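Local structure of Lmo0181 protein (Listeria monocytogenes serovar 1/2a, 5F7V) at residues 177-182 / 201-206; 210-215 / 384-389; 362-367 / 390-395. The protein binds cycloalternan and, as a probable lipoprotein of the cell membrane, probably hands it to an ABC transporter. All coordinates share one frame; numbering follows the deposited sequence.

Contact 1. Residues 177-182 / 201-206; sequences VTMNEF and TTINSP. With GLC (alpha-D-glucopyranose), chain B.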
ATOM      1  N   VAL A 177       7.617  11.041   1.664  1.00  3.52           N
ATOM      2  CA  VAL A 177       8.018  11.426   3.015  1.00  3.54           C
ATOM      3  C   VAL A 177       6.733  11.571   3.828  1.00  3.64           C
ATOM      4  O   VAL A 177       6.241  12.667   4.038  1.00  3.79           O
ATOM      5  CB  VAL A 177       8.920  12.670   3.064  1.00  3.64           C
ATOM      6  CG1 VAL A 177       9.497  12.811   4.461  1.00  3.67           C
ATOM      7  CG2 VAL A 177      10.041  12.494   2.049  1.00  3.57           C
ATOM      8  N   THR A 178       6.208  10.424   4.235  1.00  3.56           N
ATOM      9  CA  THR A 178       4.902  10.288   4.848  1.00  3.65           C
ATOM     10  C   THR A 178       5.007   9.308   6.011  1.00  3.59           C
ATOM     11  O   THR A 178       5.980   8.567   6.106  1.00  3.48           O
ATOM     12  CB  THR A 178       3.867   9.728   3.847  1.00  3.66           C
ATOM     13  OG1 THR A 178       4.323   8.408   3.484  1.00  3.52           O
ATOM     14  CG2 THR A 178       3.679  10.636   2.655  1.00  3.75           C
ATOM     15  N   MET A 179       4.002   9.304   6.883  1.00  3.81           N
ATOM     16  CA  MET A 179       3.955   8.310   7.950  1.00  4.06           C
ATOM     17  C   MET A 179       3.997   6.903   7.389  1.00  3.79           C
ATOM     18  O   MET A 179       4.673   6.035   7.945  1.00  3.67           O
ATOM     19  CB  MET A 179       2.710   8.542   8.828  1.00  4.68           C
ATOM     20  CG  MET A 179       2.569   7.476   9.896  1.00  5.26           C
ATOM     21  SD  MET A 179       3.882   7.530  11.154  1.00  6.91           S
ATOM     22  CE  MET A 179       2.964   8.294  12.468  1.00  7.41           C
ATOM     23  N   ASN A 180       3.262   6.643   6.307  1.00  3.66           N
ATOM     24  CA  ASN A 180       3.225   5.271   5.774  1.00  3.64           C
ATOM     25  C   ASN A 180       4.579   4.845   5.269  1.00  3.42           C
ATOM     26  O   ASN A 180       4.998   3.706   5.499  1.00  3.49           O
ATOM     27  CB  ASN A 180       2.203   5.130   4.649  1.00  3.77           C
ATOM     28  CG  ASN A 180       1.100   4.159   4.969  1.00  3.92           C
ATOM     29  OD1 ASN A 180       0.605   4.097   6.108  1.00  4.28           O
ATOM     30  ND2 ASN A 180       0.708   3.385   3.967  1.00  3.95           N
ATOM     31  N   GLU A 181       5.308   5.766   4.642  1.00  3.33           N
ATOM     32  CA  GLU A 181       6.647   5.396   4.173  1.00  3.24           C
ATOM     33  C   GLU A 181       7.608   5.278   5.350  1.00  3.23           C
ATOM     34  O   GLU A 181       8.528   4.463   5.372  1.00  3.18           O
ATOM     35  CB  GLU A 181       7.148   6.429   3.176  1.00  3.24           C
ATOM     36  CG  GLU A 181       8.344   5.944   2.369  1.00  3.22           C
ATOM     37  CD  GLU A 181       8.001   4.916   1.304  1.00  3.26           C
ATOM     38  OE1 GLU A 181       6.794   4.616   1.031  1.00  3.37           O
ATOM     39  OE2 GLU A 181       8.982   4.418   0.689  1.00  3.42           O
ATOM     40  N   PHE A 182       7.397   6.153   6.331  1.00  3.29           N
ATOM     41  CA  PHE A 182       8.388   6.282   7.411  1.00  3.32           C
ATOM     42  C   PHE A 182       8.426   5.111   8.346  1.00  3.34           C
ATOM     43  O   PHE A 182       9.502   4.835   8.856  1.00  3.35           O
ATOM     44  CB  PHE A 182       8.098   7.544   8.197  1.00  3.43           C
ATOM     45  CG  PHE A 182       9.223   7.893   9.132  1.00  3.48           C
ATOM     46  CD1 PHE A 182      10.481   8.186   8.615  1.00  3.45           C
ATOM     47  CD2 PHE A 182       9.063   7.901  10.496  1.00  3.59           C
ATOM     48  CE1 PHE A 182      11.549   8.492   9.428  1.00  3.53           C
ATOM     49  CE2 PHE A 182      10.128   8.203  11.320  1.00  3.68           C
ATOM     50  CZ  PHE A 182      11.366   8.479  10.778  1.00  3.65           C
ATOM     51  N   THR A 201       5.231   5.604  21.988  1.00  5.78           N
ATOM     52  CA  THR A 201       5.857   5.813  20.695  1.00  5.54           C
ATOM     53  C   THR A 201       7.332   6.144  20.882  1.00  5.62           C
ATOM     54  O   THR A 201       7.736   6.889  21.768  1.00  5.85           O
ATOM     55  CB  THR A 201       5.143   6.894  19.872  1.00  5.40           C
ATOM     56  OG1 THR A 201       5.838   7.099  18.647  1.00  5.18           O
ATOM     57  CG2 THR A 201       5.070   8.227  20.560  1.00  5.55           C
ATOM     58  N   THR A 202       8.151   5.596  19.995  1.00  5.67           N
ATOM     59  CA  THR A 202       9.571   5.959  19.924  1.00  6.01           C
ATOM     60  C   THR A 202       9.839   6.596  18.568  1.00  5.29           C
ATOM     61  O   THR A 202      10.957   6.483  18.038  1.00  5.04           O
ATOM     62  CB  THR A 202      10.457   4.745  20.197  1.00  6.75           C
ATOM     63  OG1 THR A 202       9.986   3.692  19.362  1.00  7.90           O
ATOM     64  CG2 THR A 202      10.299   4.386  21.649  1.00  7.37           C
ATOM     65  N   ILE A 203       8.861   7.307  18.004  1.00  4.82           N
ATOM     66  CA  ILE A 203       8.993   7.873  16.662  1.00  4.54           C
ATOM     67  C   ILE A 203      10.127   8.878  16.550  1.00  4.55           C
ATOM     68  O   ILE A 203      10.713   9.046  15.469  1.00  4.31           O
ATOM     69  CB  ILE A 203       7.633   8.464  16.185  1.00  4.55           C
ATOM     70  CG1 ILE A 203       7.689   8.734  14.677  1.00  4.47           C
ATOM     71  CG2 ILE A 203       7.226   9.700  16.945  1.00  4.77           C
ATOM     72  CD1 ILE A 203       6.365   9.062  14.045  1.00  4.60           C
ATOM     73  N   ASN A 204      10.458   9.540  17.648  1.00  4.74           N
ATOM     74  CA  ASN A 204      11.523  10.530  17.705  1.00  4.95           C
ATOM     75  C   ASN A 204      12.867   9.995  18.197  1.00  5.11           C
ATOM     76  O   ASN A 204      13.639  10.791  18.689  1.00  5.80           O
ATOM     77  CB  ASN A 204      11.060  11.757  18.480  1.00  5.31           C
ATOM     78  CG  ASN A 204      10.798  11.450  19.924  1.00  5.68           C
ATOM     79  OD1 ASN A 204      10.426  10.321  20.262  1.00  5.86           O
ATOM     80  ND2 ASN A 204      10.979  12.442  20.777  1.00  6.14           N
ATOM     81  N   SER A 205      13.119   8.705  18.056  1.00  4.90           N
ATOM     82  CA  SER A 205      14.470   8.193  18.370  1.00  4.91           C
ATOM     83  C   SER A 205      15.553   8.798  17.490  1.00  4.82           C
ATOM     84  O   SER A 205      15.277   9.250  16.388  1.00  4.52           O
ATOM     85  CB  SER A 205      14.450   6.681  18.218  1.00  4.78           C
ATOM     86  OG  SER A 205      14.315   6.373  16.827  1.00  4.52           O
ATOM     87  N   PRO A 206      16.822   8.782  17.928  1.00  4.94           N
ATOM     88  CA  PRO A 206      17.890   9.309  17.108  1.00  4.97           C
ATOM     89  C   PRO A 206      18.072   8.586  15.791  1.00  4.69           C
ATOM     90  O   PRO A 206      18.338   9.231  14.766  1.00  4.63           O
ATOM     91  CB  PRO A 206      19.151   9.208  17.983  1.00  5.28           C
ATOM     92  CG  PRO A 206      18.736   8.593  19.233  1.00  5.53           C
ATOM     93  CD  PRO A 206      17.256   8.369  19.273  1.00  5.26           C
TER
HETATM   94  C1  GLC B   1       0.244   4.485   0.545  1.00  2.49           C
HETATM   95  C2  GLC B   1       0.384   5.532  -0.552  1.00  2.58           C
HETATM   96  C3  GLC B   1       1.326   4.999  -1.632  1.00  2.64           C
HETATM   97  C4  GLC B   1       2.657   4.633  -1.002  1.00  2.58           C
HETATM   98  C5  GLC B   1       2.478   3.731   0.229  1.00  2.54           C
HETATM   99  C6  GLC B   1       3.753   3.541   1.055  1.00  2.64           C
HETATM  100  O2  GLC B   1      -0.899   5.873  -1.105  1.00  2.78           O
HETATM  101  O3  GLC B   1       1.485   6.056  -2.589  1.00  2.88           O
HETATM  102  O4  GLC B   1       3.471   3.905  -1.937  1.00  2.70           O
HETATM  103  O5  GLC B   1       1.506   4.222   1.152  1.00  2.49           O
HETATM  104  O6  GLC B   1       4.204   4.817   1.498  1.00  2.67           O
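I203 meets M179 and F182 with one arm of its side chain, an example of how a single branched residue can tie a loop to the first turn of a helix. I203 swings CG1 away from its backbone N (chi1 -166°), which sends the longer branch toward the helix. The terminal methyl CD1 lies 3.8 Å from M179 CE, and CG1 sits 4.2 Å from F182 CE2, at the edge of the ring and near its plane. M179 reaches this point because its chain bends about CB-CG and again about CG-SD, which turns the thioether toward the loop. The buried trio M179, F182 and I203 is the tight part of the contact; by contrast, T202, next to I203 in the type I turn from T202 to S205, is exposed and takes no part in it, and so is P206, where the next helix starts.

The helix is closed at its start by T178, whose OG1 accepts from E181 N at 3.0 Å as the N-cap. The same turn presents two residues to the glycan: N180 ND2 donates to glucose O5 at 3.0 Å, while the sugar's O6 donates to E181 OE1 at 2.6 Å. N180 is held in turn by E77 and W361, and E181 forms a salt bridge with K184. Around this turn, helix 361-376 touches M179 through W361, S365 and T368, helix 206-220 meets F182 through N208 and L212, and helix 382-397 adds L386 against the F182 ring.

Contact 2. Residues 210-215 / 384-389; sequences EALTHL and KALKNS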
ATOM      1  N   GLU A 210      17.785  10.274  11.986  1.00  4.31           N
ATOM      2  CA  GLU A 210      18.692  10.022  10.858  1.00  4.42           C
ATOM      3  C   GLU A 210      17.942   9.506   9.647  1.00  4.04           C
ATOM      4  O   GLU A 210      18.201   9.889   8.504  1.00  4.07           O
ATOM      5  CB  GLU A 210      19.752   9.027  11.322  1.00  4.87           C
ATOM      6  CG  GLU A 210      20.869   8.843  10.296  1.00  5.27           C
ATOM      7  CD  GLU A 210      21.996   7.933  10.732  1.00  5.91           C
ATOM      8  OE1 GLU A 210      21.789   7.082  11.625  1.00  6.63           O
ATOM      9  OE2 GLU A 210      23.124   8.157  10.206  1.00  6.67           O
ATOM     10  N   ALA A 211      16.980   8.609   9.859  1.00  3.77           N
ATOM     11  CA  ALA A 211      16.187   8.035   8.763  1.00  3.60           C
ATOM     12  C   ALA A 211      15.374   9.090   8.040  1.00  3.56           C
ATOM     13  O   ALA A 211      15.307   9.123   6.809  1.00  3.48           O
ATOM     14  CB  ALA A 211      15.282   6.911   9.248  1.00  3.55           C
ATOM     15  N   LEU A 212      14.715   9.949   8.819  1.00  3.66           N
ATOM     16  CA  LEU A 212      13.950  11.033   8.195  1.00  3.68           C
ATOM     17  C   LEU A 212      14.830  12.013   7.470  1.00  3.74           C
ATOM     18  O   LEU A 212      14.459  12.434   6.368  1.00  3.71           O
ATOM     19  CB  LEU A 212      13.105  11.748   9.234  1.00  3.81           C
ATOM     20  CG  LEU A 212      12.207  12.905   8.711  1.00  3.88           C
ATOM     21  CD1 LEU A 212      11.202  12.421   7.714  1.00  3.75           C
ATOM     22  CD2 LEU A 212      11.480  13.531   9.881  1.00  4.04           C
ATOM     23  N   THR A 213      15.966  12.334   8.071  1.00  3.86           N
ATOM     24  CA  THR A 213      16.923  13.220   7.428  1.00  3.96           C
ATOM     25  C   THR A 213      17.435  12.637   6.123  1.00  3.83           C
ATOM     26  O   THR A 213      17.622  13.392   5.129  1.00  3.87           O
ATOM     27  CB  THR A 213      18.065  13.563   8.395  1.00  4.14           C
ATOM     28  OG1 THR A 213      17.491  14.127   9.579  1.00  4.28           O
ATOM     29  CG2 THR A 213      19.081  14.544   7.766  1.00  4.28           C
ATOM     30  N   HIS A 214      17.617  11.328   6.049  1.00  3.77           N
ATOM     31  CA  HIS A 214      18.001  10.673   4.812  1.00  3.96           C
ATOM     32  C   HIS A 214      16.972  10.991   3.719  1.00  3.88           C
ATOM     33  O   HIS A 214      17.350  11.291   2.583  1.00  4.19           O
ATOM     34  CB  HIS A 214      18.192   9.180   5.108  1.00  4.10           C
ATOM     35  CG  HIS A 214      17.824   8.271   3.982  1.00  4.24           C
ATOM     36  ND1 HIS A 214      18.573   8.047   2.830  1.00  4.53           N
ATOM     37  CD2 HIS A 214      16.747   7.459   3.908  1.00  4.44           C
ATOM     38  CE1 HIS A 214      17.932   7.160   2.095  1.00  4.41           C
ATOM     39  NE2 HIS A 214      16.845   6.791   2.726  1.00  4.54           N
ATOM     40  N   LEU A 215      15.681  10.897   4.031  1.00  3.83           N
ATOM     41  CA  LEU A 215      14.617  11.242   3.064  1.00  3.84           C
ATOM     42  C   LEU A 215      14.566  12.740   2.758  1.00  3.97           C
ATOM     43  O   LEU A 215      14.529  13.149   1.590  1.00  4.00           O
ATOM     44  CB  LEU A 215      13.242  10.798   3.540  1.00  3.84           C
ATOM     45  CG  LEU A 215      13.104   9.279   3.748  1.00  3.80           C
ATOM     46  CD1 LEU A 215      11.750   9.005   4.370  1.00  3.92           C
ATOM     47  CD2 LEU A 215      13.316   8.496   2.471  1.00  3.79           C
ATOM     48  N   LYS A 384      12.361  18.583  14.634  1.00  4.48           N
ATOM     49  CA  LYS A 384      11.132  19.226  15.108  1.00  4.34           C
ATOM     50  C   LYS A 384       9.911  18.447  14.641  1.00  4.10           C
ATOM     51  O   LYS A 384       8.944  18.267  15.396  1.00  4.15           O
ATOM     52  CB  LYS A 384      11.039  20.672  14.637  1.00  4.47           C
ATOM     53  CG  LYS A 384      12.018  21.573  15.386  1.00  4.70           C
ATOM     54  CD  LYS A 384      11.823  23.040  15.004  1.00  4.90           C
ATOM     55  CE  LYS A 384      12.166  23.317  13.554  1.00  4.85           C
ATOM     56  NZ  LYS A 384      12.207  24.777  13.307  1.00  5.12           N
ATOM     57  N   ALA A 385       9.922  17.949  13.424  1.00  3.95           N
ATOM     58  CA  ALA A 385       8.820  17.176  12.924  1.00  3.83           C
ATOM     59  C   ALA A 385       8.562  15.930  13.765  1.00  3.77           C
ATOM     60  O   ALA A 385       7.409  15.608  14.032  1.00  3.78           O
ATOM     61  CB  ALA A 385       9.051  16.775  11.472  1.00  3.72           C
ATOM     62  N   LEU A 386       9.633  15.243  14.143  1.00  3.76           N
ATOM     63  CA  LEU A 386       9.505  14.030  14.942  1.00  3.75           C
ATOM     64  C   LEU A 386       9.113  14.336  16.371  1.00  3.95           C
ATOM     65  O   LEU A 386       8.340  13.549  16.952  1.00  3.95           O
ATOM     66  CB  LEU A 386      10.770  13.197  14.815  1.00  3.75           C
ATOM     67  CG  LEU A 386      10.956  12.618  13.424  1.00  3.63           C
ATOM     68  CD1 LEU A 386      12.332  12.027  13.315  1.00  3.71           C
ATOM     69  CD2 LEU A 386       9.900  11.581  13.055  1.00  3.54           C
ATOM     70  N   LYS A 387       9.621  15.416  16.962  1.00  4.20           N
ATOM     71  CA  LYS A 387       9.192  15.824  18.301  1.00  4.64           C
ATOM     72  C   LYS A 387       7.711  16.113  18.276  1.00  4.67           C
ATOM     73  O   LYS A 387       6.938  15.630  19.119  1.00  4.69           O
ATOM     74  CB  LYS A 387       9.942  17.054  18.764  1.00  5.08           C
ATOM     75  CG  LYS A 387       9.472  17.563  20.105  1.00  5.66           C
ATOM     76  CD  LYS A 387      10.111  18.907  20.484  1.00  6.19           C
ATOM     77  CE  LYS A 387       9.807  19.339  21.919  1.00  6.78           C
ATOM     78  NZ  LYS A 387       8.369  19.492  22.176  1.00  7.17           N
ATOM     79  N   ASN A 388       7.274  16.902  17.301  1.00  4.66           N
ATOM     80  CA  ASN A 388       5.848  17.257  17.214  1.00  4.96           C
ATOM     81  C   ASN A 388       4.967  16.040  16.997  1.00  4.90           C
ATOM     82  O   ASN A 388       3.888  15.954  17.572  1.00  4.95           O
ATOM     83  CB  ASN A 388       5.669  18.287  16.105  1.00  5.14           C
ATOM     84  CG  ASN A 388       6.323  19.610  16.430  1.00  5.52           C
ATOM     85  OD1 ASN A 388       6.725  19.898  17.560  1.00  6.48           O
ATOM     86  ND2 ASN A 388       6.447  20.433  15.416  1.00  5.65           N
ATOM     87  N   SER A 389       5.445  15.116  16.174  0.50  4.63           N
ATOM     88  CA  SER A 389       4.718  13.877  15.936  0.50  4.59           C
ATOM     89  C   SER A 389       4.641  13.007  17.188  0.50  4.77           C
ATOM     90  O   SER A 389       3.604  12.411  17.433  0.50  4.98           O
ATOM     91  CB  SER A 389       5.379  13.076  14.825  0.50  4.34           C
ATOM     92  OG  SER A 389       5.346  13.758  13.584  0.50  4.13           O
TER
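L212 extends its CG anti to the backbone N (chi1 -179°), whereas L386 holds its own CG beside the backbone N (chi1 -68°), and the two leucines meet between their helices. This is helix-helix packing between helix 206-220 and the C-terminal helix 382-397 of a periplasmic-binding-protein-type fold, and it brings together segments more than 160 residues apart in sequence. The CA atoms of L212 and L386 are 8.6 Å apart, a gap bridged by the side chains alone, with no hydrogen bond across it. The leucines lie antiparallel, side by side. A385 adds a lighter touch, its CB 4.4 Å from L212 CD2.

F182 and F372 also pack on both leucines, so the pair belongs to a larger apolar cluster that includes helices 179-187 and 361-376; V177, in the loop before helix 179-187, rests on L212 as well. The outer sides of the helices are polar, with E210, K384 and K387 exposed. Within the leucine pair one methyl does most of the touching: L212 CD2 approaches both methyls of L386 and lies 3.7 Å from L386 CG.

Contact 3. Residues 362-367 / 390-395; sequences NKISDY and EDNINK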
ATOM      1  N   ASN A 362      -5.037   6.761  10.586  1.00  7.28           N
ATOM      2  CA  ASN A 362      -5.188   7.791   9.569  1.00  7.70           C
ATOM      3  C   ASN A 362      -5.104   9.202  10.157  1.00  7.95           C
ATOM      4  O   ASN A 362      -4.502  10.088   9.530  1.00  7.45           O
ATOM      5  CB  ASN A 362      -6.438   7.534   8.720  1.00  8.22           C
ATOM      6  CG  ASN A 362      -6.307   6.322   7.778  1.00  8.42           C
ATOM      7  OD1 ASN A 362      -5.214   5.856   7.410  1.00  9.07           O
ATOM      8  ND2 ASN A 362      -7.465   5.780   7.375  1.00  8.95           N
ATOM      9  N   LYS A 363      -5.622   9.391  11.361  1.00  8.56           N
ATOM     10  CA  LYS A 363      -5.581  10.676  12.035  1.00  9.17           C
ATOM     11  C   LYS A 363      -4.144  11.056  12.407  1.00  8.04           C
ATOM     12  O   LYS A 363      -3.683  12.183  12.142  1.00  7.94           O
ATOM     13  CB  LYS A 363      -6.464  10.585  13.274  1.00 11.37           C
ATOM     14  CG  LYS A 363      -6.540  11.914  13.950  1.00 13.45           C
ATOM     15  CD  LYS A 363      -6.945  11.846  15.399  1.00 15.84           C
ATOM     16  CE  LYS A 363      -8.199  11.064  15.645  1.00 17.31           C
ATOM     17  NZ  LYS A 363      -8.985  11.906  16.587  1.00 18.58           N
ATOM     18  N   ILE A 364      -3.405  10.129  13.012  0.70  7.36           N
ATOM     19  CA  ILE A 364      -2.018  10.420  13.358  0.70  6.97           C
ATOM     20  C   ILE A 364      -1.191  10.592  12.083  0.70  6.49           C
ATOM     21  O   ILE A 364      -0.290  11.425  12.063  0.70  6.12           O
ATOM     22  CB  ILE A 364      -1.368   9.471  14.387  0.70  7.14           C
ATOM     23  CG1 ILE A 364      -1.104   8.059  13.856  0.70  7.19           C
ATOM     24  CG2 ILE A 364      -2.189   9.474  15.662  0.70  7.56           C
ATOM     25  CD1 ILE A 364      -0.356   7.163  14.823  0.70  7.20           C
ATOM     26  N   SER A 365      -1.518   9.851  11.027  1.00  6.29           N
ATOM     27  CA  SER A 365      -0.812  10.016   9.765  1.00  6.00           C
ATOM     28  C   SER A 365      -1.017  11.386   9.156  1.00  6.12           C
ATOM     29  O   SER A 365      -0.062  12.001   8.687  1.00  5.65           O
ATOM     30  CB  SER A 365      -1.256   8.906   8.797  1.00  5.87           C
ATOM     31  OG  SER A 365      -0.796   7.629   9.265  1.00  5.62           O
ATOM     32  N   ASP A 366      -2.238  11.883   9.214  1.00  6.60           N
ATOM     33  CA  ASP A 366      -2.479  13.206   8.676  1.00  7.15           C
ATOM     34  C   ASP A 366      -1.609  14.251   9.377  1.00  6.52           C
ATOM     35  O   ASP A 366      -1.037  15.144   8.723  1.00  6.21           O
ATOM     36  CB  ASP A 366      -3.950  13.585   8.797  1.00  8.63           C
ATOM     37  CG  ASP A 366      -4.851  12.814   7.855  1.00 10.02           C
ATOM     38  OD1 ASP A 366      -4.448  12.185   6.871  1.00 11.82           O
ATOM     39  OD2 ASP A 366      -6.059  12.846   8.145  1.00 13.32           O
ATOM     40  N   TYR A 367      -1.555  14.174  10.706  1.00  6.13           N
ATOM     41  CA  TYR A 367      -0.748  15.169  11.448  1.00  6.22           C
ATOM     42  C   TYR A 367       0.733  15.064  11.104  1.00  5.73           C
ATOM     43  O   TYR A 367       1.390  16.032  10.762  1.00  5.35           O
ATOM     44  CB  TYR A 367      -0.946  15.009  12.957  1.00  6.55           C
ATOM     45  CG  TYR A 367      -0.126  16.003  13.732  1.00  7.00           C
ATOM     46  CD1 TYR A 367      -0.614  17.278  13.986  1.00  7.72           C
ATOM     47  CD2 TYR A 367       1.174  15.728  14.138  1.00  6.91           C
ATOM     48  CE1 TYR A 367       0.160  18.210  14.681  1.00  8.25           C
ATOM     49  CE2 TYR A 367       1.947  16.647  14.809  1.00  7.56           C
ATOM     50  CZ  TYR A 367       1.451  17.894  15.063  1.00  8.14           C
ATOM     51  OH  TYR A 367       2.232  18.836  15.735  1.00 10.05           O
ATOM     52  N   GLU A 390       5.714  12.938  17.972  1.00  4.90           N
ATOM     53  CA  GLU A 390       5.701  12.213  19.243  1.00  5.13           C
ATOM     54  C   GLU A 390       4.682  12.844  20.194  1.00  5.47           C
ATOM     55  O   GLU A 390       3.866  12.134  20.801  1.00  5.53           O
ATOM     56  CB  GLU A 390       7.103  12.209  19.870  1.00  5.24           C
ATOM     57  CG  GLU A 390       7.228  11.350  21.136  1.00  5.59           C
ATOM     58  CD  GLU A 390       7.309  12.060  22.492  1.00  6.01           C
ATOM     59  OE1 GLU A 390       7.193  13.314  22.523  1.00  6.46           O
ATOM     60  OE2 GLU A 390       7.466  11.379  23.559  1.00  6.11           O
ATOM     61  N   ASP A 391       4.692  14.162  20.325  1.00  5.61           N
ATOM     62  CA  ASP A 391       3.711  14.854  21.181  1.00  6.05           C
ATOM     63  C   ASP A 391       2.276  14.588  20.761  1.00  6.05           C
ATOM     64  O   ASP A 391       1.411  14.327  21.607  1.00  6.50           O
ATOM     65  CB  ASP A 391       3.977  16.352  21.151  1.00  6.36           C
ATOM     66  CG  ASP A 391       5.331  16.737  21.752  1.00  6.75           C
ATOM     67  OD1 ASP A 391       5.838  15.936  22.580  1.00  7.13           O
ATOM     68  OD2 ASP A 391       5.912  17.808  21.440  1.00  7.33           O
ATOM     69  N   ASN A 392       2.032  14.630  19.452  1.00  5.75           N
ATOM     70  CA  ASN A 392       0.668  14.445  18.971  1.00  5.91           C
ATOM     71  C   ASN A 392       0.191  13.006  19.186  1.00  5.82           C
ATOM     72  O   ASN A 392      -0.953  12.788  19.555  1.00  5.99           O
ATOM     73  CB  ASN A 392       0.619  14.787  17.475  1.00  5.92           C
ATOM     74  CG  ASN A 392      -0.734  14.506  16.880  1.00  6.24           C
ATOM     75  OD1 ASN A 392      -1.660  15.237  17.195  1.00  7.51           O
ATOM     76  ND2 ASN A 392      -0.860  13.445  16.137  1.00  6.17           N
ATOM     77  N   ILE A 393       1.062  12.027  18.945  1.00  5.53           N
ATOM     78  CA  ILE A 393       0.717  10.626  19.219  1.00  5.68           C
ATOM     79  C   ILE A 393       0.435  10.429  20.698  1.00  6.10           C
ATOM     80  O   ILE A 393      -0.555   9.792  21.071  1.00  6.20           O
ATOM     81  CB  ILE A 393       1.798   9.670  18.700  1.00  5.55           C
ATOM     82  CG1 ILE A 393       1.802   9.691  17.179  1.00  5.38           C
ATOM     83  CG2 ILE A 393       1.565   8.271  19.255  1.00  5.76           C
ATOM     84  CD1 ILE A 393       2.972   9.020  16.529  1.00  5.38           C
ATOM     85  N   ASN A 394       1.279  10.972  21.561  1.00  6.18           N
ATOM     86  CA  ASN A 394       1.057  10.832  23.009  1.00  6.74           C
ATOM     87  C   ASN A 394      -0.281  11.382  23.427  1.00  7.45           C
ATOM     88  O   ASN A 394      -0.976  10.738  24.182  1.00  7.86           O
ATOM     89  CB  ASN A 394       2.127  11.572  23.782  1.00  6.63           C
ATOM     90  CG  ASN A 394       3.468  10.881  23.751  1.00  6.38           C
ATOM     91  OD1 ASN A 394       3.574   9.696  23.524  1.00  6.34           O
ATOM     92  ND2 ASN A 394       4.503  11.627  24.062  1.00  6.29           N
ATOM     93  N   LYS A 395      -0.647  12.547  22.906  1.00  8.07           N
ATOM     94  CA  LYS A 395      -1.951  13.148  23.269  1.00  9.45           C
ATOM     95  C   LYS A 395      -3.107  12.372  22.672  1.00  9.41           C
ATOM     96  O   LYS A 395      -4.097  12.090  23.370  1.00 10.13           O
ATOM     97  CB  LYS A 395      -1.976  14.613  22.838  1.00 10.51           C
ATOM     98  CG  LYS A 395      -0.998  15.464  23.613  1.00 12.14           C
ATOM     99  CD  LYS A 395      -0.752  15.149  25.093  1.00 14.31           C
ATOM    100  CE  LYS A 395       0.210  16.138  25.747  1.00 15.81           C
ATOM    101  NZ  LYS A 395      -0.208  17.553  25.524  1.00 17.51           N
TER
HETATM  102  O   HOH W   1       1.529  12.290  14.834  1.00 10.02           O
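Y367 and N392 meet where the helical segments 362-367 and 390-395 run nearly antiparallel, with 156° between their directions and axes 10.1 Å apart at closest approach. With CG anti to the backbone N in both (Y367 chi1 179°), the two side chains lie alongside each other and point in opposite directions. The amide of N392 stacks on one face of the tyrosine ring, the planes 16° apart and N392 CG 3.5 Å above the Y367 ring, offset toward its rim. The CB of the same asparagine makes a CH-pi contact, 3.8 Å from the ring centroid of Y367. A flat polar group can thus serve as a packing surface while its ND2 donates to a water at 3.0 Å; that water reaches back weakly to I364 O.

Deeper between the helices, I364 in one of its two modelled positions brings CD1 to 4.1 Å from I393 CG1, the two isoleucines roughly perpendicular. This buried pair is apolar, in contrast to the partly exposed tyrosine and asparagine. Helix 361-376 and helix 382-397 form a helical hairpin near the C-terminus, and M179 of helix 179-187 packs against it, touching S365 on one helix and I393 on the other.

In the fold
The three contacts lie on the same side of the chain's centre and form one continuous packed region. Contacts 1 and 2 have centres about 7 Å apart and touch directly, F182 CE1 lying 3.5 Å from L212 N. Contact 3 is about 11 Å from contact 1 and 14 Å from contact 2, centre to centre, and it shares helix 382-397 with contact 2. M179 CG lies 3.4 Å from S365 OG, joining contact 1 to contact 3. Only contact 1 includes residues of the glycan pocket; the L212 side chain is about 12 Å and that of I364 about 14 Å from a bound glucose, so both lie farther from the sugar than N180 and E181, which bond to it.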